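TCR beta chain (Gallus gallus, PDB 6LIR) pairs with the TCR alpha chain to form the alpha-beta T-cell receptor, which probably recognises peptide antigen presented by MHC molecules. Local coordinates at residues 64-67 with 68-72; 76-79 with 80-84; 155-159 with 160-164; 192-195 with 196-199; 204-208 with 209-213. All coordinates share one frame; numbering follows the deposited sequence.

Contact 1 (64-67 with 68-72); sequences KRSS and QEVFH
Arg65 reaches round the end of a beta hairpin to the loop that closes it. Its NH1 gives a hydrogen bond to Gln68 O at 2.9 Å, nearly straight at 164° and close to the guanidinium plane, while NE makes a weak bond to Ser67 O. CG lies anti to the backbone N (chi1 178°) and the chain bends at chi2, which carries CD past Val70 O and lays the guanidinium alongside the Gln68 side chain, the two flat groups 17° apart. The Phe71 side chain crosses that of Arg65 at about a right angle, CD1 lying 3.8 Å from Arg65 CB. The His72 ring turns its edge to Ser66 OG in a weak bond from NE2; Val70 CG1 sits above one ring face, offset toward the rim. Ser67 OG bonds to Glu69 OE2 at 3.2 Å, and His72 N to Lys64 O at 2.8 Å. Further out, Asp27 O and Ser46 OG hold Arg65 NH2, Asp27 OD1 receives Gln68 NE2, and Ser19 OG bonds His72 ND1. The hairpin joins strand 61-67 to strand 70-75, which pairs on its other side with 16-21; Arg65 and Phe71 pack on Met29 of strand 28-34 in the V-domain sandwich.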
loop_
_atom_site.group_PDB
_atom_site.type_symbol
_atom_site.label_atom_id
_atom_site.label_comp_id
_atom_site.label_asym_id
_atom_site.label_seq_id
_atom_site.Cartn_x
_atom_site.Cartn_y
_atom_site.Cartn_z
ATOM N N LYS B 64 -20.720 14.605 -12.396
ATOM C CA LYS B 64 -21.049 16.014 -12.558
ATOM C C LYS B 64 -19.811 16.834 -12.245
ATOM O O LYS B 64 -19.278 16.744 -11.135
ATOM C CB LYS B 64 -22.212 16.435 -11.657
ATOM C CG LYS B 64 -22.528 17.922 -11.763
ATOM C CD LYS B 64 -23.842 18.262 -11.089
ATOM C CE LYS B 64 -23.598 18.872 -9.724
ATOM N NZ LYS B 64 -24.206 20.223 -9.593
ATOM N N ARG B 65 -19.361 17.634 -13.204
ATOM C CA ARG B 65 -18.275 18.575 -12.945
ATOM C C ARG B 65 -18.948 19.891 -12.578
ATOM O O ARG B 65 -19.259 20.723 -13.430
ATOM C CB ARG B 65 -17.366 18.708 -14.161
ATOM C CG ARG B 65 -16.232 19.701 -13.992
ATOM C CD ARG B 65 -15.087 19.118 -13.179
ATOM N NE ARG B 65 -13.939 20.018 -13.127
ATOM C CZ ARG B 65 -12.985 20.061 -14.052
ATOM N NH1 ARG B 65 -11.971 20.908 -13.926
ATOM N NH2 ARG B 65 -13.049 19.257 -15.105
ATOM N N SER B 66 -19.185 20.066 -11.272
ATOM C CA SER B 66 -19.955 21.205 -10.786
ATOM C C SER B 66 -19.182 22.510 -10.914
ATOM O O SER B 66 -19.790 23.581 -11.021
ATOM C CB SER B 66 -20.374 20.974 -9.334
ATOM O OG SER B 66 -19.243 20.812 -8.493
ATOM N N SER B 67 -17.855 22.445 -10.889
ATOM C CA SER B 67 -17.025 23.635 -11.005
ATOM C C SER B 67 -15.631 23.192 -11.417
ATOM O O SER B 67 -15.336 21.997 -11.495
ATOM C CB SER B 67 -16.986 24.420 -9.691
ATOM O OG SER B 67 -16.366 23.655 -8.671
ATOM N N GLN B 68 -14.770 24.181 -11.673
ATOM C CA GLN B 68 -13.396 23.892 -12.068
ATOM C C GLN B 68 -12.671 23.038 -11.032
ATOM O O GLN B 68 -11.813 22.221 -11.393
ATOM C CB GLN B 68 -12.645 25.204 -12.305
ATOM C CG GLN B 68 -11.185 25.054 -12.707
ATOM C CD GLN B 68 -10.999 24.681 -14.170
ATOM O OE1 GLN B 68 -11.872 24.069 -14.787
ATOM N NE2 GLN B 68 -9.852 25.049 -14.731
ATOM N N GLU B 69 -13.018 23.185 -9.755
ATOM C CA GLU B 69 -12.277 22.533 -8.681
ATOM C C GLU B 69 -12.814 21.158 -8.309
ATOM O O GLU B 69 -12.082 20.372 -7.698
ATOM C CB GLU B 69 -12.276 23.414 -7.422
ATOM C CG GLU B 69 -11.600 24.765 -7.590
ATOM C CD GLU B 69 -12.529 25.812 -8.175
ATOM O OE1 GLU B 69 -12.052 26.922 -8.496
ATOM O OE2 GLU B 69 -13.735 25.520 -8.316
ATOM N N VAL B 70 -14.056 20.837 -8.666
ATOM C CA VAL B 70 -14.778 19.726 -8.058
ATOM C C VAL B 70 -15.377 18.852 -9.149
ATOM O O VAL B 70 -16.060 19.353 -10.051
ATOM C CB VAL B 70 -15.889 20.224 -7.110
ATOM C CG1 VAL B 70 -16.610 19.045 -6.475
ATOM C CG2 VAL B 70 -15.312 21.138 -6.044
ATOM N N PHE B 71 -15.159 17.542 -9.039
ATOM C CA PHE B 71 -15.710 16.562 -9.967
ATOM C C PHE B 71 -16.359 15.460 -9.141
ATOM O O PHE B 71 -15.667 14.729 -8.422
ATOM C CB PHE B 71 -14.617 15.998 -10.876
ATOM C CG PHE B 71 -15.133 15.175 -12.020
ATOM C CD1 PHE B 71 -16.382 15.420 -12.565
ATOM C CD2 PHE B 71 -14.359 14.157 -12.556
ATOM C CE1 PHE B 71 -16.853 14.664 -13.626
ATOM C CE2 PHE B 71 -14.823 13.396 -13.614
ATOM C CZ PHE B 71 -16.072 13.648 -14.150
ATOM N N HIS B 72 -17.680 15.337 -9.251
ATOM C CA HIS B 72 -18.438 14.371 -8.469
ATOM C C HIS B 72 -18.610 13.069 -9.233
ATOM O O HIS B 72 -18.906 13.072 -10.430
ATOM C CB HIS B 72 -19.821 14.924 -8.115
ATOM C CG HIS B 72 -19.788 16.189 -7.322
ATOM N ND1 HIS B 72 -19.575 16.208 -5.960
ATOM C CD2 HIS B 72 -19.954 17.480 -7.694
ATOM C CE1 HIS B 72 -19.603 17.457 -5.530
ATOM N NE2 HIS B 72 -19.831 18.248 -6.562
#

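Contact 2 (76-79 with 80-84)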
loop_
_atom_site.group_PDB
_atom_site.type_symbol
_atom_site.label_atom_id
_atom_site.label_comp_id
_atom_site.label_asym_id
_atom_site.label_seq_id
_atom_site.Cartn_x
_atom_site.Cartn_y
_atom_site.Cartn_z
ATOM N N ILE B 76 -24.749 4.788 -8.309
ATOM C CA ILE B 76 -26.169 4.494 -8.484
ATOM C C ILE B 76 -26.453 3.067 -8.027
ATOM O O ILE B 76 -25.893 2.113 -8.582
ATOM C CB ILE B 76 -26.603 4.698 -9.943
ATOM C CG1 ILE B 76 -26.180 6.084 -10.438
ATOM C CG2 ILE B 76 -28.106 4.517 -10.079
ATOM C CD1 ILE B 76 -26.671 7.225 -9.570
ATOM N N SER B 77 -27.328 2.917 -7.029
ATOM C CA SER B 77 -27.799 1.604 -6.580
ATOM C C SER B 77 -26.636 0.658 -6.278
ATOM O O SER B 77 -26.439 -0.369 -6.931
ATOM C CB SER B 77 -28.754 0.991 -7.607
ATOM O OG SER B 77 -29.046 -0.358 -7.286
ATOM N N ALA B 78 -25.842 1.068 -5.289
ATOM C CA ALA B 78 -24.590 0.411 -4.932
ATOM C C ALA B 78 -24.728 -1.103 -4.843
ATOM O O ALA B 78 -25.651 -1.634 -4.222
ATOM C CB ALA B 78 -24.075 0.962 -3.599
ATOM N N LYS B 79 -23.791 -1.783 -5.487
ATOM C CA LYS B 79 -23.767 -3.222 -5.668
ATOM C C LYS B 79 -22.385 -3.715 -5.265
ATOM O O LYS B 79 -21.422 -2.946 -5.230
ATOM C CB LYS B 79 -24.055 -3.628 -7.121
ATOM C CG LYS B 79 -25.462 -3.322 -7.615
ATOM C CD LYS B 79 -26.448 -4.404 -7.199
ATOM C CE LYS B 79 -27.806 -3.807 -6.865
ATOM N NZ LYS B 79 -27.790 -3.118 -5.545
ATOM N N LYS B 80 -22.302 -5.005 -4.932
ATOM C CA LYS B 80 -21.002 -5.613 -4.661
ATOM C C LYS B 80 -20.022 -5.288 -5.780
ATOM O O LYS B 80 -18.837 -5.037 -5.533
ATOM C CB LYS B 80 -21.139 -7.132 -4.524
ATOM C CG LYS B 80 -22.007 -7.590 -3.377
ATOM C CD LYS B 80 -21.264 -7.541 -2.056
ATOM C CE LYS B 80 -20.731 -8.913 -1.667
ATOM N NZ LYS B 80 -21.636 -9.614 -0.714
ATOM N N ASN B 81 -20.505 -5.307 -7.019
ATOM C CA ASN B 81 -19.700 -4.930 -8.164
ATOM C C ASN B 81 -19.101 -3.518 -8.065
ATOM O O ASN B 81 -18.124 -3.231 -8.768
ATOM C CB ASN B 81 -20.649 -5.053 -9.368
ATOM C CG ASN B 81 -20.143 -4.380 -10.614
ATOM O OD1 ASN B 81 -20.918 -3.691 -11.291
ATOM N ND2 ASN B 81 -18.902 -4.633 -10.982
ATOM N N HIS B 82 -19.626 -2.643 -7.197
ATOM C CA HIS B 82 -19.007 -1.334 -6.961
ATOM C C HIS B 82 -17.735 -1.371 -6.110
ATOM O O HIS B 82 -16.965 -0.404 -6.144
ATOM C CB HIS B 82 -20.033 -0.365 -6.373
ATOM C CG HIS B 82 -21.011 0.122 -7.394
ATOM N ND1 HIS B 82 -22.331 -0.271 -7.400
ATOM C CD2 HIS B 82 -20.850 0.914 -8.481
ATOM C CE1 HIS B 82 -22.947 0.276 -8.432
ATOM N NE2 HIS B 82 -22.072 1.002 -9.104
ATOM N N SER B 83 -17.495 -2.434 -5.342
ATOM C CA SER B 83 -16.396 -2.414 -4.380
ATOM C C SER B 83 -15.051 -2.365 -5.095
ATOM O O SER B 83 -14.755 -3.209 -5.949
ATOM C CB SER B 83 -16.471 -3.637 -3.469
ATOM O OG SER B 83 -17.735 -3.721 -2.833
ATOM N N ALA B 84 -14.230 -1.385 -4.730
ATOM C CA ALA B 84 -13.029 -1.063 -5.490
ATOM C C ALA B 84 -12.260 0.025 -4.750
ATOM O O ALA B 84 -12.727 0.574 -3.746
ATOM C CB ALA B 84 -13.355 -0.610 -6.911
#
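Lys79 and His82 close a short 3-10 turn, residues 80-82, in the loop that leads from strand 70-75 to strand 84-91, the E-to-F connection of the immunoglobulin V fold. Lys80 opens the turn with its side chain directed away from 76-79. Its carbonyl is put to use later, since Lys80 O accepts the backbone N of Ser83 at 2.9 Å. Asn81 continues the turn, and His82 carries the contact. The backbone N of His82 bonds to Lys79 O at 2.7 Å. The side chain turns back to the same residue: with CG beside the backbone N (chi1 -75°), the ring brings ND1 against the amide of Lys79, while CE1 comes to 3.5 Å from Ile76 O. Because that amide is the donor, ND1 must act as acceptor here; NE2 bonds to Gly60 O, so both ring nitrogens are engaged, consistent with a neutral ring protonated at NE2. Tyr61 meets the ring edge-to-face and Val109 packs against it, burying the histidine. Ser83 then leaves the turn, its OG bonding to Val109 N and only weakly to Lys80 O. At the centre, Lys79 N meets His82 ND1 at 2.8 Å, with the donor just 4° from the ring plane.

Contact 3 (155-159 with 160-164); sequences WKVNG and VKRTE
Strands 155-157 and 160-162 run antiparallel, their short axes 126° apart, and a type I' turn from Val157 to Val160 joins them: Val157 N bonds to Val160 O at 2.8 Å, Val160 N returns a longer bond to Val157 O, and Arg162 N reaches Trp155 O at 3.1 Å. One water extends the ladder, accepting from Trp155 N and donating to Arg162 O. On one face Val157 CG2 lies 3.7 Å from Arg162 CB and 3.5 Å from Arg162 NH2. The arginine leaves with CG anti to its N (chi1 171°) and bends at chi2, curling over the valine. Its head is fixed twice: NE gives an in-plane bond to a lone pair of Glu164 O at 3.0 Å, and NH2 forms a salt bridge with Glu191. Trp155 sends its indole from the same face into the core, onto Cys201 and Cys141, with NE1 bonded to Ser183 OG. Lys156 and Lys161 occupy the other face, where Lys156 CB packs on Val160 O at 3.5 Å. Asn158 and Gly159 both have positive phi. A tryptophan packed on the disulfide between the two sheets is characteristic of the immunoglobulin fold; here it lies in the constant domain, beside a short hairpin at the sheet's border.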
loop_
_atom_site.group_PDB
_atom_site.type_symbol
_atom_site.label_atom_id
_atom_site.label_comp_id
_atom_site.label_asym_id
_atom_site.label_seq_id
_atom_site.Cartn_x
_atom_site.Cartn_y
_atom_site.Cartn_z
ATOM N N TRP B 155 1.416 5.090 12.282
ATOM C CA TRP B 155 2.140 5.401 13.504
ATOM C C TRP B 155 2.385 6.899 13.614
ATOM O O TRP B 155 2.695 7.562 12.619
ATOM C CB TRP B 155 3.487 4.675 13.544
ATOM C CG TRP B 155 3.410 3.205 13.792
ATOM C CD1 TRP B 155 3.357 2.217 12.853
ATOM C CD2 TRP B 155 3.415 2.551 15.065
ATOM N NE1 TRP B 155 3.316 0.984 13.463
ATOM C CE2 TRP B 155 3.349 1.163 14.820
ATOM C CE3 TRP B 155 3.463 3.003 16.388
ATOM C CZ2 TRP B 155 3.331 0.225 15.849
ATOM C CZ3 TRP B 155 3.443 2.070 17.408
ATOM C CH2 TRP B 155 3.379 0.696 17.133
ATOM N N LYS B 156 2.254 7.426 14.829
ATOM C CA LYS B 156 2.796 8.726 15.191
ATOM C C LYS B 156 3.794 8.554 16.328
ATOM O O LYS B 156 3.542 7.799 17.271
ATOM C CB LYS B 156 1.687 9.699 15.597
ATOM C CG LYS B 156 0.832 10.174 14.431
ATOM C CD LYS B 156 -0.106 11.297 14.850
ATOM C CE LYS B 156 -0.899 11.819 13.669
ATOM N NZ LYS B 156 -1.883 12.861 14.072
ATOM N N VAL B 157 4.912 9.270 16.257
ATOM C CA VAL B 157 5.872 9.319 17.353
ATOM C C VAL B 157 5.932 10.760 17.840
ATOM O O VAL B 157 6.387 11.652 17.111
ATOM C CB VAL B 157 7.261 8.816 16.935
ATOM C CG1 VAL B 157 8.234 8.950 18.092
ATOM C CG2 VAL B 157 7.185 7.369 16.470
ATOM N N ASN B 158 5.494 10.981 19.077
ATOM C CA ASN B 158 5.441 12.305 19.690
ATOM C C ASN B 158 4.685 13.288 18.794
ATOM O O ASN B 158 5.192 14.340 18.403
ATOM C CB ASN B 158 6.848 12.811 20.012
ATOM C CG ASN B 158 7.526 11.991 21.092
ATOM O OD1 ASN B 158 6.872 11.497 22.012
ATOM N ND2 ASN B 158 8.841 11.840 20.985
ATOM N N GLY B 159 3.445 12.920 18.473
ATOM C CA GLY B 159 2.573 13.757 17.676
ATOM C C GLY B 159 2.901 13.857 16.200
ATOM O O GLY B 159 2.115 14.453 15.454
ATOM N N VAL B 160 4.024 13.304 15.745
ATOM C CA VAL B 160 4.473 13.455 14.365
ATOM C C VAL B 160 4.274 12.144 13.616
ATOM O O VAL B 160 4.569 11.066 14.145
ATOM C CB VAL B 160 5.951 13.894 14.320
ATOM C CG1 VAL B 160 6.419 14.098 12.886
ATOM C CG2 VAL B 160 6.156 15.159 15.145
ATOM N N LYS B 161 3.806 12.243 12.369
ATOM C CA LYS B 161 3.706 11.080 11.492
ATOM C C LYS B 161 5.066 10.419 11.341
ATOM O O LYS B 161 6.060 11.086 11.039
ATOM C CB LYS B 161 3.175 11.484 10.114
ATOM C CG LYS B 161 2.002 12.444 10.141
ATOM C CD LYS B 161 0.767 11.873 9.473
ATOM C CE LYS B 161 -0.365 12.896 9.487
ATOM N NZ LYS B 161 -0.704 13.393 8.124
ATOM N N ARG B 162 5.116 9.109 11.554
ATOM C CA ARG B 162 6.365 8.366 11.486
ATOM C C ARG B 162 6.267 7.323 10.386
ATOM O O ARG B 162 5.293 6.565 10.326
ATOM C CB ARG B 162 6.661 7.695 12.829
ATOM C CG ARG B 162 7.829 6.723 12.816
ATOM C CD ARG B 162 9.149 7.465 12.803
ATOM N NE ARG B 162 10.258 6.606 13.205
ATOM C CZ ARG B 162 10.852 6.655 14.394
ATOM N NH1 ARG B 162 11.853 5.833 14.671
ATOM N NH2 ARG B 162 10.448 7.530 15.305
ATOM N N THR B 163 7.291 7.264 9.544
ATOM C CA THR B 163 7.381 6.261 8.500
ATOM C C THR B 163 8.645 5.423 8.568
ATOM O O THR B 163 8.622 4.250 8.186
ATOM C CB THR B 163 7.353 6.937 7.118
ATOM O OG1 THR B 163 8.234 8.070 7.123
ATOM C CG2 THR B 163 5.954 7.400 6.764
ATOM N N GLU B 164 9.747 6.005 9.029
ATOM C CA GLU B 164 11.008 5.290 9.163
ATOM C C GLU B 164 10.864 4.135 10.151
ATOM O O GLU B 164 10.475 4.333 11.308
ATOM C CB GLU B 164 12.117 6.256 9.581
ATOM C CG GLU B 164 13.433 6.057 8.809
ATOM C CD GLU B 164 13.369 6.626 7.405
ATOM O OE1 GLU B 164 13.280 7.862 7.226
ATOM O OE2 GLU B 164 13.354 5.817 6.457
HETATM O O HOH W 1 2.815 5.465 9.718
#

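Contact 4 (192-195 with 196-199)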
loop_
_atom_site.group_PDB
_atom_site.type_symbol
_atom_site.label_atom_id
_atom_site.label_comp_id
_atom_site.label_asym_id
_atom_site.label_seq_id
_atom_site.Cartn_x
_atom_site.Cartn_y
_atom_site.Cartn_z
ATOM N N TRP B 192 13.979 3.728 22.211
ATOM C CA TRP B 192 12.987 3.058 23.044
ATOM C C TRP B 192 13.168 3.412 24.516
ATOM O O TRP B 192 12.183 3.538 25.252
ATOM C CB TRP B 192 13.055 1.542 22.858
ATOM C CG TRP B 192 12.276 0.806 23.913
ATOM C CD1 TRP B 192 12.779 0.007 24.900
ATOM C CD2 TRP B 192 10.854 0.827 24.099
ATOM N NE1 TRP B 192 11.757 -0.480 25.681
ATOM C CE2 TRP B 192 10.567 0.008 25.212
ATOM C CE3 TRP B 192 9.797 1.450 23.429
ATOM C CZ2 TRP B 192 9.266 -0.199 25.671
ATOM C CZ3 TRP B 192 8.505 1.244 23.888
ATOM C CH2 TRP B 192 8.251 0.425 24.996
ATOM N N PHE B 193 14.413 3.565 24.971
ATOM C CA PHE B 193 14.686 3.794 26.391
ATOM C C PHE B 193 14.646 5.295 26.685
ATOM O O PHE B 193 15.640 5.938 27.022
ATOM C CB PHE B 193 16.021 3.178 26.785
ATOM C CG PHE B 193 15.950 1.702 27.036
ATOM C CD1 PHE B 193 15.052 1.183 27.953
ATOM C CD2 PHE B 193 16.777 0.832 26.347
ATOM C CE1 PHE B 193 14.981 -0.177 28.182
ATOM C CE2 PHE B 193 16.709 -0.528 26.570
ATOM C CZ PHE B 193 15.810 -1.034 27.488
ATOM N N ASN B 194 13.442 5.840 26.553
ATOM C CA ASN B 194 13.122 7.224 26.860
ATOM C C ASN B 194 11.659 7.260 27.281
ATOM O O ASN B 194 10.766 7.120 26.433
ATOM C CB ASN B 194 13.378 8.119 25.644
ATOM C CG ASN B 194 13.251 9.604 25.956
ATOM O OD1 ASN B 194 12.607 10.002 26.930
ATOM N ND2 ASN B 194 13.860 10.433 25.115
ATOM N N PRO B 195 11.366 7.443 28.572
ATOM C CA PRO B 195 9.967 7.398 29.025
ATOM C C PRO B 195 9.136 8.591 28.586
ATOM O O PRO B 195 7.937 8.629 28.887
ATOM C CB PRO B 195 10.097 7.347 30.556
ATOM C CG PRO B 195 11.427 7.964 30.846
ATOM C CD PRO B 195 12.316 7.615 29.686
ATOM N N LEU B 196 9.725 9.554 27.882
ATOM C CA LEU B 196 8.978 10.665 27.309
ATOM C C LEU B 196 8.505 10.390 25.888
ATOM O O LEU B 196 7.593 11.076 25.410
ATOM C CB LEU B 196 9.828 11.937 27.333
ATOM C CG LEU B 196 10.292 12.319 28.740
ATOM C CD1 LEU B 196 11.321 13.435 28.683
ATOM C CD2 LEU B 196 9.103 12.707 29.610
ATOM N N ASN B 197 9.104 9.416 25.204
ATOM C CA ASN B 197 8.739 9.147 23.820
ATOM C C ASN B 197 7.373 8.475 23.757
ATOM O O ASN B 197 7.137 7.434 24.381
ATOM C CB ASN B 197 9.801 8.276 23.153
ATOM C CG ASN B 197 10.985 9.085 22.659
ATOM O OD1 ASN B 197 10.931 10.316 22.607
ATOM N ND2 ASN B 197 12.061 8.398 22.294
ATOM N N ARG B 198 6.471 9.081 23.001
ATOM C CA ARG B 198 5.096 8.621 22.878
ATOM C C ARG B 198 4.945 7.908 21.539
ATOM O O ARG B 198 5.002 8.544 20.482
ATOM C CB ARG B 198 4.123 9.789 23.011
ATOM C CG ARG B 198 2.700 9.488 22.586
ATOM C CD ARG B 198 1.742 10.455 23.263
ATOM N NE ARG B 198 1.552 11.668 22.475
ATOM C CZ ARG B 198 2.305 12.757 22.587
ATOM N NH1 ARG B 198 2.059 13.813 21.823
ATOM N NH2 ARG B 198 3.302 12.796 23.465
ATOM N N PHE B 199 4.741 6.593 21.581
ATOM C CA PHE B 199 4.632 5.782 20.375
ATOM C C PHE B 199 3.159 5.452 20.171
ATOM O O PHE B 199 2.556 4.732 20.971
ATOM C CB PHE B 199 5.474 4.513 20.482
ATOM C CG PHE B 199 6.934 4.775 20.694
ATOM C CD1 PHE B 199 7.759 5.117 19.632
ATOM C CD2 PHE B 199 7.481 4.689 21.962
ATOM C CE1 PHE B 199 9.108 5.364 19.838
ATOM C CE2 PHE B 199 8.821 4.932 22.173
ATOM C CZ PHE B 199 9.636 5.270 21.114
#
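With CG of Asn194 anti to the backbone N (chi1 -172°), OD1 is carried to the amide of Leu196. Leu196 N bonds to this oxygen at 3.1 Å, the donor lying above the amide plane, and Leu196 CB comes to 3.4 Å from the same OD1. Meanwhile Asn194 O accepts Asn197 N at 3.1 Å, so side chain and main chain of one residue serve successive amides. The pair marks an Asx turn nested in a type I beta turn, 194-197, with Pro195 at its second position. This turn carries the chain from helix 189-192, between strands E and F of the constant-domain immunoglobulin fold, into strand 198-207. The side chain of Asn197 crosses that of Asn194 at about a right angle, ND2 standing 3.6 Å from Asn194 CB; the polar end is held by Glu191 O at ND2 and by Asn158 at OD1. On the inner side, Trp192 and Phe199 cross obliquely with their planes at 33°, and Trp192 CE3 touches Phe199 CE2 at 3.8 Å. Ile187 and Ile218 border both rings, and Leu139 touches them from strand 136-146. Trp192 CD1 also lies over the centre of the Phe193 ring.

Contact 5 (204-208 with 209-213); sequences NFFKN and GTQQS
Phe206 packs tightly on the turn of this hairpin, its ring lying over the backbone of Gly209 and Thr210. CZ comes to 3.2 Å from Gly209 C, and Thr210 O stands over one ring face, offset toward the rim. The ring gets there with CG anti to the backbone N (chi1 -175°); Ile7, Leu8 and Val9 of the variable domain pack on it too. On the other face of the sheet Phe205 takes the cramped rotamer between N and carbonyl carbon (chi1 56°), which brings its ring over the neighbouring strand: Gln212 CB makes a CH-pi contact 4.1 Å from the ring centroid, and Pro119 and Glu118 touch the phenyl from the linker. Backbone bonds tie the strands here, Phe205 N to Gln212 O and Gln212 N to Phe205 O both at 2.9 Å. Contacts are looser among the polar side chains: Gln212 NE2 lies along Lys207, 3.4 Å from its CB, and bonds only weakly to Lys207 O, while Lys207 NZ goes to a salt bridge with Glu118. Thr210 and Gln211 are exposed to solvent, Gln211 turning to Ser6 and Ile7. At the far end Ser213 OG gives its proton to Asn204 OD1 in the carbonyl plane. This is the F-G hairpin of the immunoglobulin constant domain, here closed by a short type I' turn, Lys207 to Thr210, and set against the variable domain.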
loop_
_atom_site.group_PDB
_atom_site.type_symbol
_atom_site.label_atom_id
_atom_site.label_comp_id
_atom_site.label_asym_id
_atom_site.label_seq_id
_atom_site.Cartn_x
_atom_site.Cartn_y
_atom_site.Cartn_z
ATOM N N ASN B 204 -7.563 3.887 11.452
ATOM C CA ASN B 204 -8.597 4.700 10.829
ATOM C C ASN B 204 -9.524 3.784 10.045
ATOM O O ASN B 204 -9.059 2.926 9.288
ATOM C CB ASN B 204 -7.981 5.769 9.922
ATOM C CG ASN B 204 -7.028 6.686 10.669
ATOM O OD1 ASN B 204 -7.427 7.387 11.598
ATOM N ND2 ASN B 204 -5.760 6.673 10.277
ATOM N N PHE B 205 -10.826 3.970 10.224
ATOM C CA PHE B 205 -11.814 3.109 9.589
ATOM C C PHE B 205 -13.081 3.926 9.368
ATOM O O PHE B 205 -13.112 5.135 9.612
ATOM C CB PHE B 205 -12.056 1.846 10.429
ATOM C CG PHE B 205 -12.461 2.122 11.850
ATOM C CD1 PHE B 205 -11.504 2.328 12.832
ATOM C CD2 PHE B 205 -13.798 2.159 12.208
ATOM C CE1 PHE B 205 -11.877 2.579 14.142
ATOM C CE2 PHE B 205 -14.175 2.409 13.517
ATOM C CZ PHE B 205 -13.212 2.617 14.484
ATOM N N PHE B 206 -14.130 3.261 8.892
ATOM C CA PHE B 206 -15.388 3.921 8.575
ATOM C C PHE B 206 -16.518 3.169 9.256
ATOM O O PHE B 206 -16.647 1.953 9.087
ATOM C CB PHE B 206 -15.606 3.963 7.059
ATOM C CG PHE B 206 -16.822 4.733 6.636
ATOM C CD1 PHE B 206 -18.051 4.104 6.517
ATOM C CD2 PHE B 206 -16.732 6.082 6.336
ATOM C CE1 PHE B 206 -19.171 4.809 6.118
ATOM C CE2 PHE B 206 -17.848 6.792 5.936
ATOM C CZ PHE B 206 -19.068 6.153 5.824
ATOM N N LYS B 207 -17.330 3.894 10.024
ATOM C CA LYS B 207 -18.437 3.291 10.750
ATOM C C LYS B 207 -19.538 4.326 10.923
ATOM O O LYS B 207 -19.258 5.505 11.153
ATOM C CB LYS B 207 -17.969 2.765 12.113
ATOM C CG LYS B 207 -19.012 1.991 12.903
ATOM C CD LYS B 207 -18.565 1.829 14.351
ATOM C CE LYS B 207 -19.381 0.777 15.084
ATOM N NZ LYS B 207 -18.839 0.516 16.447
ATOM N N ASN B 208 -20.786 3.869 10.827
ATOM C CA ASN B 208 -21.966 4.709 11.041
ATOM C C ASN B 208 -21.919 5.966 10.177
ATOM O O ASN B 208 -22.095 7.089 10.654
ATOM C CB ASN B 208 -22.119 5.067 12.521
ATOM C CG ASN B 208 -22.593 3.896 13.356
ATOM O OD1 ASN B 208 -23.485 3.150 12.952
ATOM N ND2 ASN B 208 -21.992 3.724 14.529
ATOM N N GLY B 209 -21.677 5.771 8.883
ATOM C CA GLY B 209 -21.722 6.890 7.968
ATOM C C GLY B 209 -20.594 7.888 8.090
ATOM O O GLY B 209 -20.659 8.946 7.457
ATOM N N THR B 210 -19.559 7.596 8.876
ATOM C CA THR B 210 -18.509 8.578 9.098
ATOM C C THR B 210 -17.172 7.886 9.322
ATOM O O THR B 210 -17.098 6.681 9.581
ATOM C CB THR B 210 -18.843 9.485 10.289
ATOM O OG1 THR B 210 -17.962 10.615 10.301
ATOM C CG2 THR B 210 -18.705 8.716 11.597
ATOM N N GLN B 211 -16.109 8.677 9.219
ATOM C CA GLN B 211 -14.752 8.204 9.456
ATOM C C GLN B 211 -14.434 8.272 10.944
ATOM O O GLN B 211 -14.716 9.280 11.601
ATOM C CB GLN B 211 -13.746 9.025 8.648
ATOM C CG GLN B 211 -14.116 9.156 7.174
ATOM C CD GLN B 211 -12.909 9.081 6.255
ATOM O OE1 GLN B 211 -12.631 8.040 5.655
ATOM N NE2 GLN B 211 -12.184 10.189 6.141
ATOM N N GLN B 212 -13.860 7.195 11.476
ATOM C CA GLN B 212 -13.530 7.110 12.890
ATOM C C GLN B 212 -12.092 6.649 13.054
ATOM O O GLN B 212 -11.487 6.085 12.139
ATOM C CB GLN B 212 -14.447 6.132 13.642
ATOM C CG GLN B 212 -15.921 6.453 13.578
ATOM C CD GLN B 212 -16.745 5.605 14.533
ATOM O OE1 GLN B 212 -16.245 5.125 15.554
ATOM N NE2 GLN B 212 -18.019 5.417 14.202
ATOM N N SER B 213 -11.559 6.867 14.256
ATOM C CA SER B 213 -10.203 6.464 14.583
ATOM C C SER B 213 -10.175 5.883 15.987
ATOM O O SER B 213 -10.942 6.290 16.862
ATOM C CB SER B 213 -9.219 7.641 14.522
ATOM O OG SER B 213 -9.146 8.196 13.225
#

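Overall arrangement
Contacts 1 and 2 belong to the variable domain, contacts 3 and 4 to the constant domain, and contact 5 lies where the two meet. Contacts 3 and 5 are mostly surface hairpins with type I' turns; contacts 1, 2 and 4 are partly buried, with Arg65 and Phe71, His82, and Trp192 and Phe199 inside. Contact 1 spends an arginine on backbone carbonyls, contact 2 a histidine on a backbone amide, whereas contact 4 combines an asparagine-stabilised turn with aromatic packing. Contacts 4 and 5 use opposite ends of strand 198-207, their centres about 29 Å apart. Contacts 3 and 4 touch: Asn158 OD1 probably bonds to Arg198 N at 2.6 Å, linking neighbouring strands of one sheet.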